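Long-range contacts in nicotinate-nucleotide diphosphorylase (Carboxylating) (Streptococcus pyogenes GA06023, PDB 5HUO), which catalyses the decarboxylating transfer of phosphoribose from 5-phospho-alpha-D-ribose 1-diphosphate to quinolinate, giving nicotinate ribonucleotide for NAD(+) biosynthesis: residues A[85-89]-A[131-135]; A[138-143]-A[173-178]; A[72-76]-A[109-113]; A[89-95]-A[124-129]. All coordinates share one frame; numbering follows the deposited sequence.

Interaction 1 (A[85-89]-A[131-135]); sequences FQRVF and VALNF
Ala132 is the small side chain around which Phe85, Val88 and Phe89 close. There is no hydrogen bond across this pair of helices, and the side-chain contacts are apolar. The aromatic contacts come from Phe85 and Phe89. Phe85 CD1 lies 3.6 Å from Ala132 CB, and Phe89 CE2 reaches the same methyl at 3.6 Å. The two rings also pack on each other within their helix: the edge of Phe89 at CE2 stands over one face of Phe85, offset toward its rim. Phe85 CG is anti to the backbone N (chi1 171°), which carries the ring across to the other helix. There its CE1 also touches Leu133 CD2, at 4.2 Å.

The aliphatic contacts centre on Val88. Its CG1 meets Val131 CG1 at 3.9 Å, and its CG2 lies 3.9 Å from Ala132 CA. The same CG2 approaches Phe135 CD2 at 4.3 Å.

Leu42 of helix 35-49 covers Val88 and Phe135, while Met306 of strand 304-311 packs on both Phe85 and Phe89. Next to Phe135, Asn134 ND2 bonds Arg164 O of the second subunit. The local axes approach to 8.4 Å at 161°. This is an antiparallel helix pair laid on a four-stranded antiparallel sheet, in the N-terminal alpha/beta domain of a quinolinate phosphoribosyltransferase.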
loop_
_atom_site.group_PDB
_atom_site.type_symbol
_atom_site.label_atom_id
_atom_site.label_comp_id
_atom_site.label_asym_id
_atom_site.label_seq_id
_atom_site.Cartn_x
_atom_site.Cartn_y
_atom_site.Cartn_z
ATOM N N PHE A 85 23.010 -3.775 0.549
ATOM C CA PHE A 85 23.355 -5.038 -0.171
ATOM C C PHE A 85 22.964 -6.274 0.637
ATOM O O PHE A 85 22.258 -7.147 0.161
ATOM C CB PHE A 85 24.857 -5.081 -0.469
ATOM C CG PHE A 85 25.332 -6.387 -1.002
ATOM C CD1 PHE A 85 25.323 -6.636 -2.350
ATOM C CD2 PHE A 85 25.812 -7.356 -0.156
ATOM C CE1 PHE A 85 25.758 -7.863 -2.834
ATOM C CE2 PHE A 85 26.297 -8.549 -0.628
ATOM C CZ PHE A 85 26.259 -8.823 -1.964
ATOM N N GLN A 86 23.383 -6.263 1.882
ATOM C CA GLN A 86 23.103 -7.385 2.777
ATOM C C GLN A 86 21.598 -7.606 2.993
ATOM O O GLN A 86 21.110 -8.733 3.072
ATOM C CB GLN A 86 23.790 -7.191 4.144
ATOM C CG GLN A 86 25.287 -7.280 4.029
ATOM C CD GLN A 86 26.011 -7.173 5.348
ATOM O OE1 GLN A 86 26.744 -6.206 5.576
ATOM N NE2 GLN A 86 25.814 -8.131 6.225
ATOM N N ARG A 87 20.899 -6.491 3.156
ATOM C CA ARG A 87 19.476 -6.522 3.556
ATOM C C ARG A 87 18.602 -7.135 2.479
ATOM O O ARG A 87 17.628 -7.778 2.756
ATOM C CB ARG A 87 19.001 -5.105 3.924
ATOM C CG ARG A 87 17.595 -5.070 4.469
ATOM C CD ARG A 87 17.439 -5.875 5.732
ATOM N NE ARG A 87 16.115 -5.746 6.279
ATOM C CZ ARG A 87 15.508 -6.647 7.051
ATOM N NH1 ARG A 87 14.269 -6.466 7.451
ATOM N NH2 ARG A 87 16.092 -7.734 7.432
ATOM N N VAL A 88 19.007 -6.978 1.248
ATOM C CA VAL A 88 18.274 -7.597 0.136
ATOM C C VAL A 88 18.173 -9.108 0.354
ATOM O O VAL A 88 17.104 -9.705 0.161
ATOM C CB VAL A 88 18.930 -7.333 -1.217
ATOM C CG1 VAL A 88 18.231 -8.102 -2.315
ATOM C CG2 VAL A 88 18.905 -5.864 -1.554
ATOM N N PHE A 89 19.279 -9.722 0.750
ATOM C CA PHE A 89 19.306 -11.207 1.006
ATOM C C PHE A 89 18.472 -11.587 2.213
ATOM O O PHE A 89 17.700 -12.487 2.192
ATOM C CB PHE A 89 20.727 -11.721 1.225
ATOM C CG PHE A 89 21.613 -11.564 0.043
ATOM C CD1 PHE A 89 21.651 -12.520 -0.935
ATOM C CD2 PHE A 89 22.382 -10.413 -0.119
ATOM C CE1 PHE A 89 22.434 -12.348 -2.063
ATOM C CE2 PHE A 89 23.176 -10.228 -1.238
ATOM C CZ PHE A 89 23.208 -11.214 -2.200
ATOM N N VAL A 131 19.685 -7.628 -7.761
ATOM C CA VAL A 131 19.069 -6.499 -7.038
ATOM C C VAL A 131 20.024 -5.945 -5.998
ATOM O O VAL A 131 20.204 -4.753 -5.871
ATOM C CB VAL A 131 17.734 -6.905 -6.363
ATOM C CG1 VAL A 131 17.279 -5.848 -5.387
ATOM C CG2 VAL A 131 16.675 -7.114 -7.430
ATOM N N ALA A 132 20.631 -6.856 -5.273
ATOM C CA ALA A 132 21.600 -6.480 -4.261
ATOM C C ALA A 132 22.734 -5.680 -4.894
ATOM O O ALA A 132 23.045 -4.576 -4.436
ATOM C CB ALA A 132 22.134 -7.657 -3.538
ATOM N N LEU A 133 23.296 -6.202 -5.979
ATOM C CA LEU A 133 24.390 -5.498 -6.679
ATOM C C LEU A 133 23.980 -4.164 -7.257
ATOM O O LEU A 133 24.702 -3.198 -7.205
ATOM C CB LEU A 133 24.955 -6.373 -7.796
ATOM C CG LEU A 133 25.839 -7.555 -7.364
ATOM C CD1 LEU A 133 26.123 -8.427 -8.555
ATOM C CD2 LEU A 133 27.149 -7.109 -6.725
ATOM N N ASN A 134 22.806 -4.123 -7.827
ATOM C CA ASN A 134 22.275 -2.881 -8.369
ATOM C C ASN A 134 22.274 -1.777 -7.321
ATOM O O ASN A 134 22.686 -0.653 -7.600
ATOM C CB ASN A 134 20.872 -3.078 -8.936
ATOM C CG ASN A 134 20.875 -3.788 -10.293
ATOM O OD1 ASN A 134 21.916 -4.026 -10.870
ATOM N ND2 ASN A 134 19.707 -4.110 -10.806
ATOM N N PHE A 135 21.871 -2.093 -6.091
ATOM C CA PHE A 135 21.950 -1.087 -5.022
ATOM C C PHE A 135 23.399 -0.734 -4.764
ATOM O O PHE A 135 23.779 0.396 -4.844
ATOM C CB PHE A 135 21.270 -1.541 -3.743
ATOM C CG PHE A 135 19.780 -1.312 -3.735
ATOM C CD1 PHE A 135 19.266 -0.092 -3.471
ATOM C CD2 PHE A 135 18.884 -2.370 -4.039
ATOM C CE1 PHE A 135 17.910 0.123 -3.517
ATOM C CE2 PHE A 135 17.520 -2.157 -4.061
ATOM C CZ PHE A 135 17.036 -0.900 -3.796
#

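Interaction 2 (A[138-143]-A[173-178]); sequences HLSGIA and FEKYAV
Ala177 forms the apolar centre, with its methyl set between Leu139 and Ile142. Ile142 CG2 lies 3.6 Å from Ala177 CB and also meets Val178 CG2 at 3.8 Å. The other branch of Ile142 runs toward Glu174. CG1 is anti to the carbonyl carbon (chi1 -72°), and CD1 at its end rests 3.6 Å from Glu174 CG, the two chains crossing at about a right angle. Leu139 CD2 packs on Phe173 CB at 3.7 Å. Where the backbones come close, Ala143 CA makes a C-H...O contact of 3.4 Å with Ala177 O. Alanines at this point let the helices come near each other.

The polar edge is His138 with Glu174. His138 NE2 donates to Glu174 OE2 over 2.7 Å. The acceptor lies in the imidazole plane and uses its anti lone pair, and ring and carboxylate are nearly coplanar, 28° apart. Thr167 OG1 also bonds Glu174 OE2, so this oxygen is held by two partners. That should limit rotation of the carboxylate.

The local axes of 138-143 and 173-178 come within 8.1 Å at a crossing angle of -42°. Helix 122-153 here meets the short helix 171-180. Phe173 is backed by Ile38 and Thr41 of helix 35-49, and Glu174 and Val178 rest on Thr296 of helix 294-297.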
loop_
_atom_site.group_PDB
_atom_site.type_symbol
_atom_site.label_atom_id
_atom_site.label_comp_id
_atom_site.label_asym_id
_atom_site.label_seq_id
_atom_site.Cartn_x
_atom_site.Cartn_y
_atom_site.Cartn_z
ATOM N N HIS A 138 25.302 1.222 -7.468
ATOM C CA HIS A 138 24.779 2.608 -7.658
ATOM C C HIS A 138 25.284 3.538 -6.535
ATOM O O HIS A 138 25.784 4.646 -6.799
ATOM C CB HIS A 138 23.241 2.575 -7.676
ATOM C CG HIS A 138 22.585 3.902 -7.820
ATOM N ND1 HIS A 138 22.549 4.584 -9.006
ATOM C CD2 HIS A 138 21.904 4.677 -6.937
ATOM C CE1 HIS A 138 21.889 5.729 -8.857
ATOM N NE2 HIS A 138 21.489 5.815 -7.603
ATOM N N LEU A 139 25.161 3.057 -5.300
ATOM C CA LEU A 139 25.516 3.851 -4.173
ATOM C C LEU A 139 27.054 4.016 -4.118
ATOM O O LEU A 139 27.563 5.095 -3.757
ATOM C CB LEU A 139 24.954 3.254 -2.883
ATOM C CG LEU A 139 23.438 3.180 -2.858
ATOM C CD1 LEU A 139 22.960 2.632 -1.536
ATOM C CD2 LEU A 139 22.791 4.509 -3.028
ATOM N N SER A 140 27.795 2.956 -4.401
ATOM C CA SER A 140 29.256 3.060 -4.364
ATOM C C SER A 140 29.782 4.014 -5.450
ATOM O O SER A 140 30.750 4.714 -5.307
ATOM C CB SER A 140 29.882 1.669 -4.495
ATOM O OG SER A 140 29.615 0.883 -3.320
ATOM N N GLY A 141 29.065 4.029 -6.547
ATOM C CA GLY A 141 29.328 4.961 -7.665
ATOM C C GLY A 141 29.204 6.398 -7.263
ATOM O O GLY A 141 30.085 7.210 -7.554
ATOM N N ILE A 142 28.148 6.691 -6.511
ATOM C CA ILE A 142 27.922 8.048 -6.004
ATOM C C ILE A 142 28.968 8.427 -4.974
ATOM O O ILE A 142 29.512 9.544 -4.988
ATOM C CB ILE A 142 26.507 8.186 -5.426
ATOM C CG1 ILE A 142 25.502 8.182 -6.580
ATOM C CG2 ILE A 142 26.353 9.464 -4.616
ATOM C CD1 ILE A 142 24.056 8.027 -6.123
ATOM N N ALA A 143 29.230 7.510 -4.056
ATOM C CA ALA A 143 30.225 7.781 -2.969
ATOM C C ALA A 143 31.595 8.073 -3.579
ATOM O O ALA A 143 32.245 9.061 -3.247
ATOM C CB ALA A 143 30.301 6.641 -2.017
ATOM N N PHE A 173 18.787 7.250 -0.258
ATOM C CA PHE A 173 19.917 6.322 -0.448
ATOM C C PHE A 173 21.058 7.113 -1.070
ATOM O O PHE A 173 22.220 6.945 -0.717
ATOM C CB PHE A 173 19.578 5.137 -1.383
ATOM C CG PHE A 173 18.559 4.166 -0.846
ATOM C CD1 PHE A 173 17.230 4.415 -0.938
ATOM C CD2 PHE A 173 18.928 2.977 -0.318
ATOM C CE1 PHE A 173 16.289 3.521 -0.436
ATOM C CE2 PHE A 173 17.997 2.101 0.203
ATOM C CZ PHE A 173 16.671 2.374 0.152
ATOM N N GLU A 174 20.723 7.963 -2.000
ATOM C CA GLU A 174 21.714 8.786 -2.689
ATOM C C GLU A 174 22.303 9.811 -1.740
ATOM O O GLU A 174 23.483 10.036 -1.715
ATOM C CB GLU A 174 21.105 9.428 -3.927
ATOM C CG GLU A 174 20.670 8.355 -4.927
ATOM C CD GLU A 174 20.164 8.905 -6.242
ATOM O OE1 GLU A 174 19.718 10.096 -6.314
ATOM O OE2 GLU A 174 20.201 8.150 -7.240
ATOM N N LYS A 175 21.477 10.385 -0.895
ATOM C CA LYS A 175 21.966 11.365 0.089
ATOM C C LYS A 175 22.979 10.669 0.968
ATOM O O LYS A 175 23.973 11.264 1.380
ATOM C CB LYS A 175 20.820 11.937 0.907
ATOM C CG LYS A 175 19.889 12.812 0.059
ATOM C CD LYS A 175 20.254 14.295 0.131
ATOM C CE LYS A 175 19.480 15.092 -0.906
ATOM N NZ LYS A 175 19.721 16.554 -0.799
ATOM N N TYR A 176 22.682 9.423 1.325
ATOM C CA TYR A 176 23.523 8.677 2.241
ATOM C C TYR A 176 24.891 8.484 1.566
ATOM O O TYR A 176 25.930 8.711 2.197
ATOM C CB TYR A 176 22.868 7.326 2.625
ATOM C CG TYR A 176 23.797 6.340 3.305
ATOM C CD1 TYR A 176 24.236 6.544 4.615
ATOM C CD2 TYR A 176 24.291 5.225 2.608
ATOM C CE1 TYR A 176 25.129 5.663 5.221
ATOM C CE2 TYR A 176 25.135 4.324 3.238
ATOM C CZ TYR A 176 25.572 4.575 4.545
ATOM O OH TYR A 176 26.465 3.738 5.129
ATOM N N ALA A 177 24.877 8.015 0.325
ATOM C CA ALA A 177 26.100 7.758 -0.428
ATOM C C ALA A 177 27.003 8.978 -0.556
ATOM O O ALA A 177 28.230 8.871 -0.470
ATOM C CB ALA A 177 25.758 7.295 -1.826
ATOM N N VAL A 178 26.403 10.122 -0.771
ATOM C CA VAL A 178 27.147 11.362 -0.727
ATOM C C VAL A 178 27.858 11.581 0.648
ATOM O O VAL A 178 28.988 12.025 0.693
ATOM C CB VAL A 178 26.233 12.563 -1.015
ATOM C CG1 VAL A 178 26.956 13.890 -0.736
ATOM C CG2 VAL A 178 25.734 12.504 -2.448
#

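Interaction 3 (A[72-76]-A[109-113]); sequences FAKEA and LTSGD
Ala73 is gripped by two backbone hydrogen bonds from the turn at 110-113. Its N donates to Asp113 O at 3.0 Å, lying in the carbonyl plane. Its O accepts from Gly112 N at 2.8 Å, with the donor tilted 29° from the carbonyl plane. The model also has Asp113 OD2 accepting from Thr110 N at 3.1 Å, but the carboxylate sits too close to Thr110 O, so this bond is doubtful.

Weaker C-H...O contacts extend the join. Phe72 CA points at Asp113 O, and Ala76 CA lies 3.3 Å from Leu109 O. The Phe72 ring brings its edge, at CD1, to within 3.6 Å of Gly112 O. The apolar part is small: Ala73 CB sits 4.2 Å from Leu109 CB and equally far from Asp113 CB. Leu109 itself packs on Phe103 and Phe304. Farther along, Glu75 OE1 turns to the backbone N of Asp303.

Thr110 to Asp113 form a type II turn. Gly112, at its third position, has the positive phi (98°) usual there. Gly112 and Asp113 together face Ala73, as in a G1 beta bulge. The bulge and turn lie where antiparallel strands 66-73 and 114-119 meet, at the surface of the N-terminal domain.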
loop_
_atom_site.group_PDB
_atom_site.type_symbol
_atom_site.label_atom_id
_atom_site.label_comp_id
_atom_site.label_asym_id
_atom_site.label_seq_id
_atom_site.Cartn_x
_atom_site.Cartn_y
_atom_site.Cartn_z
ATOM N N PHE A 72 33.155 -9.382 -4.820
ATOM C CA PHE A 72 34.423 -8.793 -5.189
ATOM C C PHE A 72 34.241 -7.389 -5.754
ATOM O O PHE A 72 33.368 -7.140 -6.587
ATOM C CB PHE A 72 35.140 -9.637 -6.252
ATOM C CG PHE A 72 35.685 -10.921 -5.734
ATOM C CD1 PHE A 72 36.856 -10.921 -4.969
ATOM C CD2 PHE A 72 35.060 -12.141 -6.021
ATOM C CE1 PHE A 72 37.339 -12.103 -4.438
ATOM C CE2 PHE A 72 35.570 -13.310 -5.519
ATOM C CZ PHE A 72 36.698 -13.290 -4.723
ATOM N N ALA A 73 35.095 -6.493 -5.320
ATOM C CA ALA A 73 35.181 -5.212 -5.960
ATOM C C ALA A 73 35.880 -5.409 -7.281
ATOM O O ALA A 73 36.868 -6.123 -7.352
ATOM C CB ALA A 73 35.960 -4.232 -5.094
ATOM N N LYS A 74 35.407 -4.749 -8.324
ATOM C CA LYS A 74 36.011 -4.876 -9.663
ATOM C C LYS A 74 36.572 -3.596 -10.234
ATOM O O LYS A 74 36.962 -3.528 -11.388
ATOM C CB LYS A 74 34.999 -5.481 -10.601
ATOM C CG LYS A 74 34.854 -6.964 -10.324
ATOM C CD LYS A 74 36.047 -7.703 -10.967
ATOM C CE LYS A 74 36.457 -9.042 -10.283
ATOM N NZ LYS A 74 35.823 -10.250 -10.944
ATOM N N GLU A 75 36.680 -2.588 -9.382
ATOM C CA GLU A 75 37.009 -1.234 -9.798
ATOM C C GLU A 75 37.331 -0.416 -8.551
ATOM O O GLU A 75 36.728 -0.621 -7.510
ATOM C CB GLU A 75 35.787 -0.650 -10.519
ATOM C CG GLU A 75 35.982 0.724 -11.116
ATOM C CD GLU A 75 34.770 1.217 -11.871
ATOM O OE1 GLU A 75 33.765 0.482 -12.006
ATOM O OE2 GLU A 75 34.831 2.347 -12.365
ATOM N N ALA A 76 38.255 0.509 -8.678
ATOM C CA ALA A 76 38.702 1.298 -7.559
ATOM C C ALA A 76 37.768 2.458 -7.265
ATOM O O ALA A 76 37.253 3.101 -8.183
ATOM C CB ALA A 76 40.090 1.820 -7.801
ATOM N N LEU A 109 38.306 1.009 -1.994
ATOM C CA LEU A 109 38.299 -0.291 -2.687
ATOM C C LEU A 109 39.298 -0.301 -3.840
ATOM O O LEU A 109 39.611 0.719 -4.487
ATOM C CB LEU A 109 36.961 -0.593 -3.285
ATOM C CG LEU A 109 35.773 -0.625 -2.359
ATOM C CD1 LEU A 109 34.470 -0.574 -3.121
ATOM C CD2 LEU A 109 35.843 -1.853 -1.514
ATOM N N THR A 110 39.832 -1.477 -4.045
ATOM C CA THR A 110 40.698 -1.744 -5.164
ATOM C C THR A 110 40.219 -2.992 -5.802
ATOM O O THR A 110 39.886 -3.940 -5.103
ATOM C CB THR A 110 42.125 -1.998 -4.670
ATOM O OG1 THR A 110 42.571 -0.860 -3.960
ATOM C CG2 THR A 110 43.059 -2.233 -5.802
ATOM N N SER A 111 40.292 -3.040 -7.115
ATOM C CA SER A 111 39.840 -4.204 -7.846
ATOM C C SER A 111 40.501 -5.505 -7.368
ATOM O O SER A 111 41.722 -5.599 -7.196
ATOM C CB SER A 111 40.072 -4.027 -9.340
ATOM O OG SER A 111 39.771 -5.207 -10.042
ATOM N N GLY A 112 39.629 -6.498 -7.190
ATOM C CA GLY A 112 39.981 -7.820 -6.725
ATOM C C GLY A 112 39.742 -8.014 -5.255
ATOM O O GLY A 112 39.929 -9.122 -4.748
ATOM N N ASP A 113 39.385 -6.936 -4.551
ATOM C CA ASP A 113 39.179 -7.004 -3.087
ATOM C C ASP A 113 37.970 -7.866 -2.735
ATOM O O ASP A 113 36.927 -7.764 -3.358
ATOM C CB ASP A 113 38.899 -5.651 -2.518
ATOM C CG ASP A 113 40.086 -4.823 -2.386
ATOM O OD1 ASP A 113 41.189 -5.298 -2.807
ATOM O OD2 ASP A 113 39.918 -3.673 -1.876
#

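Interaction 4 (A[89-95]-A[124-129]); sequences FTLFDEV and SLLTCE
Phe92 leans across Cys128, Ser124 and Thr127 where helix 82-92 packs against helix 122-153, the helix pair of the N-terminal alpha/beta domain. From CB outward, it meets a series of different groups. CB lies 3.4 Å from Cys128 SG, and CG is about as near to the sulfur. On one side of the ring, CD2 and CE2 pass Ser124, with CE2 4.1 Å from its CA. At the tip, CZ touches Thr127 CG2 at 3.8 Å, the two side chains crossing at about a right angle. The ring reaches this far because CG is anti to the backbone N (chi1 -166°). Cys128 SG stands 3.9 Å from the ring centroid and 34° off the normal, an oblique sulfur-aromatic contact.

Phe89 uses the other end of the same cysteine: its CD1 lies 3.5 Å from Cys128 CB. The edge of that ring, at CE1, also faces Leu125 O in the ring plane. Thr127 OG1 turns away to bond Asp54 OD2.

Next along the chain, Asp93 CG is likewise anti to its N (chi1 -164°) and presents OD2 to Ser124. Ser121 OG bonds the same serine hydroxyl and weakly the same carboxylate oxygen. Val95 CG1 also packs on Leu125 CD2, at 4.4 Å. In the polar link Ser124 OG donates to Asp93 OD2 at 2.5 Å, a very short distance whose exact length is doubtful at this resolution.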
loop_
_atom_site.group_PDB
_atom_site.type_symbol
_atom_site.label_atom_id
_atom_site.label_comp_id
_atom_site.label_asym_id
_atom_site.label_seq_id
_atom_site.Cartn_x
_atom_site.Cartn_y
_atom_site.Cartn_z
ATOM N N PHE A 89 19.279 -9.722 0.750
ATOM C CA PHE A 89 19.306 -11.207 1.006
ATOM C C PHE A 89 18.472 -11.587 2.213
ATOM O O PHE A 89 17.700 -12.487 2.192
ATOM C CB PHE A 89 20.727 -11.721 1.225
ATOM C CG PHE A 89 21.613 -11.564 0.043
ATOM C CD1 PHE A 89 21.651 -12.520 -0.935
ATOM C CD2 PHE A 89 22.382 -10.413 -0.119
ATOM C CE1 PHE A 89 22.434 -12.348 -2.063
ATOM C CE2 PHE A 89 23.176 -10.228 -1.238
ATOM C CZ PHE A 89 23.208 -11.214 -2.200
ATOM N N THR A 90 18.624 -10.813 3.244
ATOM C CA THR A 90 17.997 -11.056 4.533
ATOM C C THR A 90 16.461 -10.917 4.565
ATOM O O THR A 90 15.788 -11.602 5.311
ATOM C CB THR A 90 18.636 -10.113 5.542
ATOM O OG1 THR A 90 19.944 -10.601 5.778
ATOM C CG2 THR A 90 17.965 -10.146 6.803
ATOM N N LEU A 91 15.918 -10.006 3.781
ATOM C CA LEU A 91 14.466 -9.929 3.576
ATOM C C LEU A 91 13.885 -11.135 2.824
ATOM O O LEU A 91 12.749 -11.531 3.053
ATOM C CB LEU A 91 14.130 -8.735 2.739
ATOM C CG LEU A 91 14.259 -7.386 3.406
ATOM C CD1 LEU A 91 14.125 -6.326 2.321
ATOM C CD2 LEU A 91 13.188 -7.200 4.460
ATOM N N PHE A 92 14.702 -11.717 1.960
ATOM C CA PHE A 92 14.305 -12.843 1.111
ATOM C C PHE A 92 14.394 -14.215 1.800
ATOM O O PHE A 92 13.537 -15.076 1.603
ATOM C CB PHE A 92 15.187 -12.867 -0.130
ATOM C CG PHE A 92 14.686 -13.758 -1.240
ATOM C CD1 PHE A 92 13.756 -13.300 -2.163
ATOM C CD2 PHE A 92 15.174 -15.040 -1.373
ATOM C CE1 PHE A 92 13.290 -14.125 -3.190
ATOM C CE2 PHE A 92 14.725 -15.872 -2.392
ATOM C CZ PHE A 92 13.779 -15.418 -3.313
ATOM N N ASP A 93 15.425 -14.409 2.599
ATOM C CA ASP A 93 15.701 -15.711 3.172
ATOM C C ASP A 93 16.682 -15.588 4.335
ATOM O O ASP A 93 17.079 -14.517 4.699
ATOM C CB ASP A 93 16.225 -16.657 2.059
ATOM C CG ASP A 93 16.184 -18.145 2.455
ATOM O OD1 ASP A 93 15.358 -18.511 3.328
ATOM O OD2 ASP A 93 17.029 -18.937 1.995
ATOM N N GLU A 94 17.030 -16.721 4.927
ATOM C CA GLU A 94 17.999 -16.769 6.014
ATOM C C GLU A 94 19.368 -16.859 5.398
ATOM O O GLU A 94 19.702 -17.822 4.708
ATOM C CB GLU A 94 17.756 -17.946 6.917
ATOM C CG GLU A 94 16.573 -17.762 7.843
ATOM C CD GLU A 94 16.828 -18.309 9.241
ATOM O OE1 GLU A 94 15.862 -18.793 9.858
ATOM O OE2 GLU A 94 17.980 -18.245 9.748
ATOM N N VAL A 95 20.126 -15.799 5.575
ATOM C CA VAL A 95 21.404 -15.666 4.931
ATOM C C VAL A 95 22.339 -15.060 5.911
ATOM O O VAL A 95 21.995 -14.113 6.597
ATOM C CB VAL A 95 21.316 -14.766 3.685
ATOM C CG1 VAL A 95 22.683 -14.518 3.068
ATOM C CG2 VAL A 95 20.407 -15.391 2.628
ATOM N N SER A 124 18.561 -18.666 -2.815
ATOM C CA SER A 124 18.549 -17.321 -2.251
ATOM C C SER A 124 19.722 -16.465 -2.741
ATOM O O SER A 124 19.564 -15.275 -2.967
ATOM C CB SER A 124 18.576 -17.356 -0.742
ATOM O OG SER A 124 17.612 -18.278 -0.303
ATOM N N LEU A 125 20.867 -17.084 -2.936
ATOM C CA LEU A 125 22.015 -16.328 -3.339
ATOM C C LEU A 125 21.895 -15.838 -4.756
ATOM O O LEU A 125 22.162 -14.660 -5.054
ATOM C CB LEU A 125 23.288 -17.119 -3.176
ATOM C CG LEU A 125 23.533 -17.663 -1.733
ATOM C CD1 LEU A 125 24.751 -18.545 -1.748
ATOM C CD2 LEU A 125 23.692 -16.622 -0.689
ATOM N N LEU A 126 21.469 -16.709 -5.651
ATOM C CA LEU A 126 21.431 -16.345 -7.062
ATOM C C LEU A 126 20.252 -15.462 -7.417
ATOM O O LEU A 126 20.361 -14.581 -8.223
ATOM C CB LEU A 126 21.435 -17.577 -7.928
ATOM C CG LEU A 126 22.633 -18.486 -7.719
ATOM C CD1 LEU A 126 22.676 -19.579 -8.769
ATOM C CD2 LEU A 126 23.943 -17.718 -7.734
ATOM N N THR A 127 19.137 -15.688 -6.780
ATOM C CA THR A 127 17.968 -14.929 -7.078
ATOM C C THR A 127 18.120 -13.514 -6.565
ATOM O O THR A 127 17.595 -12.574 -7.150
ATOM C CB THR A 127 16.710 -15.620 -6.477
ATOM O OG1 THR A 127 16.533 -16.862 -7.150
ATOM C CG2 THR A 127 15.457 -14.829 -6.698
ATOM N N CYS A 128 18.736 -13.356 -5.409
ATOM C CA CYS A 128 18.904 -11.998 -4.813
ATOM C C CYS A 128 20.067 -11.161 -5.380
ATOM O O CYS A 128 20.146 -9.980 -5.115
ATOM C CB CYS A 128 19.083 -12.081 -3.300
ATOM S SG CYS A 128 17.588 -12.524 -2.456
ATOM N N GLU A 129 20.952 -11.803 -6.109
ATOM C CA GLU A 129 22.216 -11.218 -6.512
ATOM C C GLU A 129 22.122 -9.858 -7.233
ATOM O O GLU A 129 22.703 -8.879 -6.822
ATOM C CB GLU A 129 22.943 -12.224 -7.373
ATOM C CG GLU A 129 24.105 -11.696 -8.199
ATOM C CD GLU A 129 24.749 -12.807 -9.055
ATOM O OE1 GLU A 129 25.560 -12.457 -9.948
ATOM O OE2 GLU A 129 24.424 -14.026 -8.828
#

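How the interactions relate
Helix 122-153 joins three of the contacts in order along its length: interaction 4, then interaction 1, then interaction 2. Interactions 1 and 4 share Phe89 and have centres about 9 Å apart, with Val88 CG1 lying 3.9 Å from Cys128 O. Interactions 1 and 2 also touch, through Phe135 CE1 and Phe173 CE2 at 4.2 Å. Interaction 3 touches none of the others. Its centre is about 17 Å from those of interactions 1 and 2, and it joins strand 66-73 to the turn leading into strand 114-119. In this family the active site lies at the C-terminal barrel and is completed by the N-terminal domain of the partner subunit; none of the four contacts is identified as part of it.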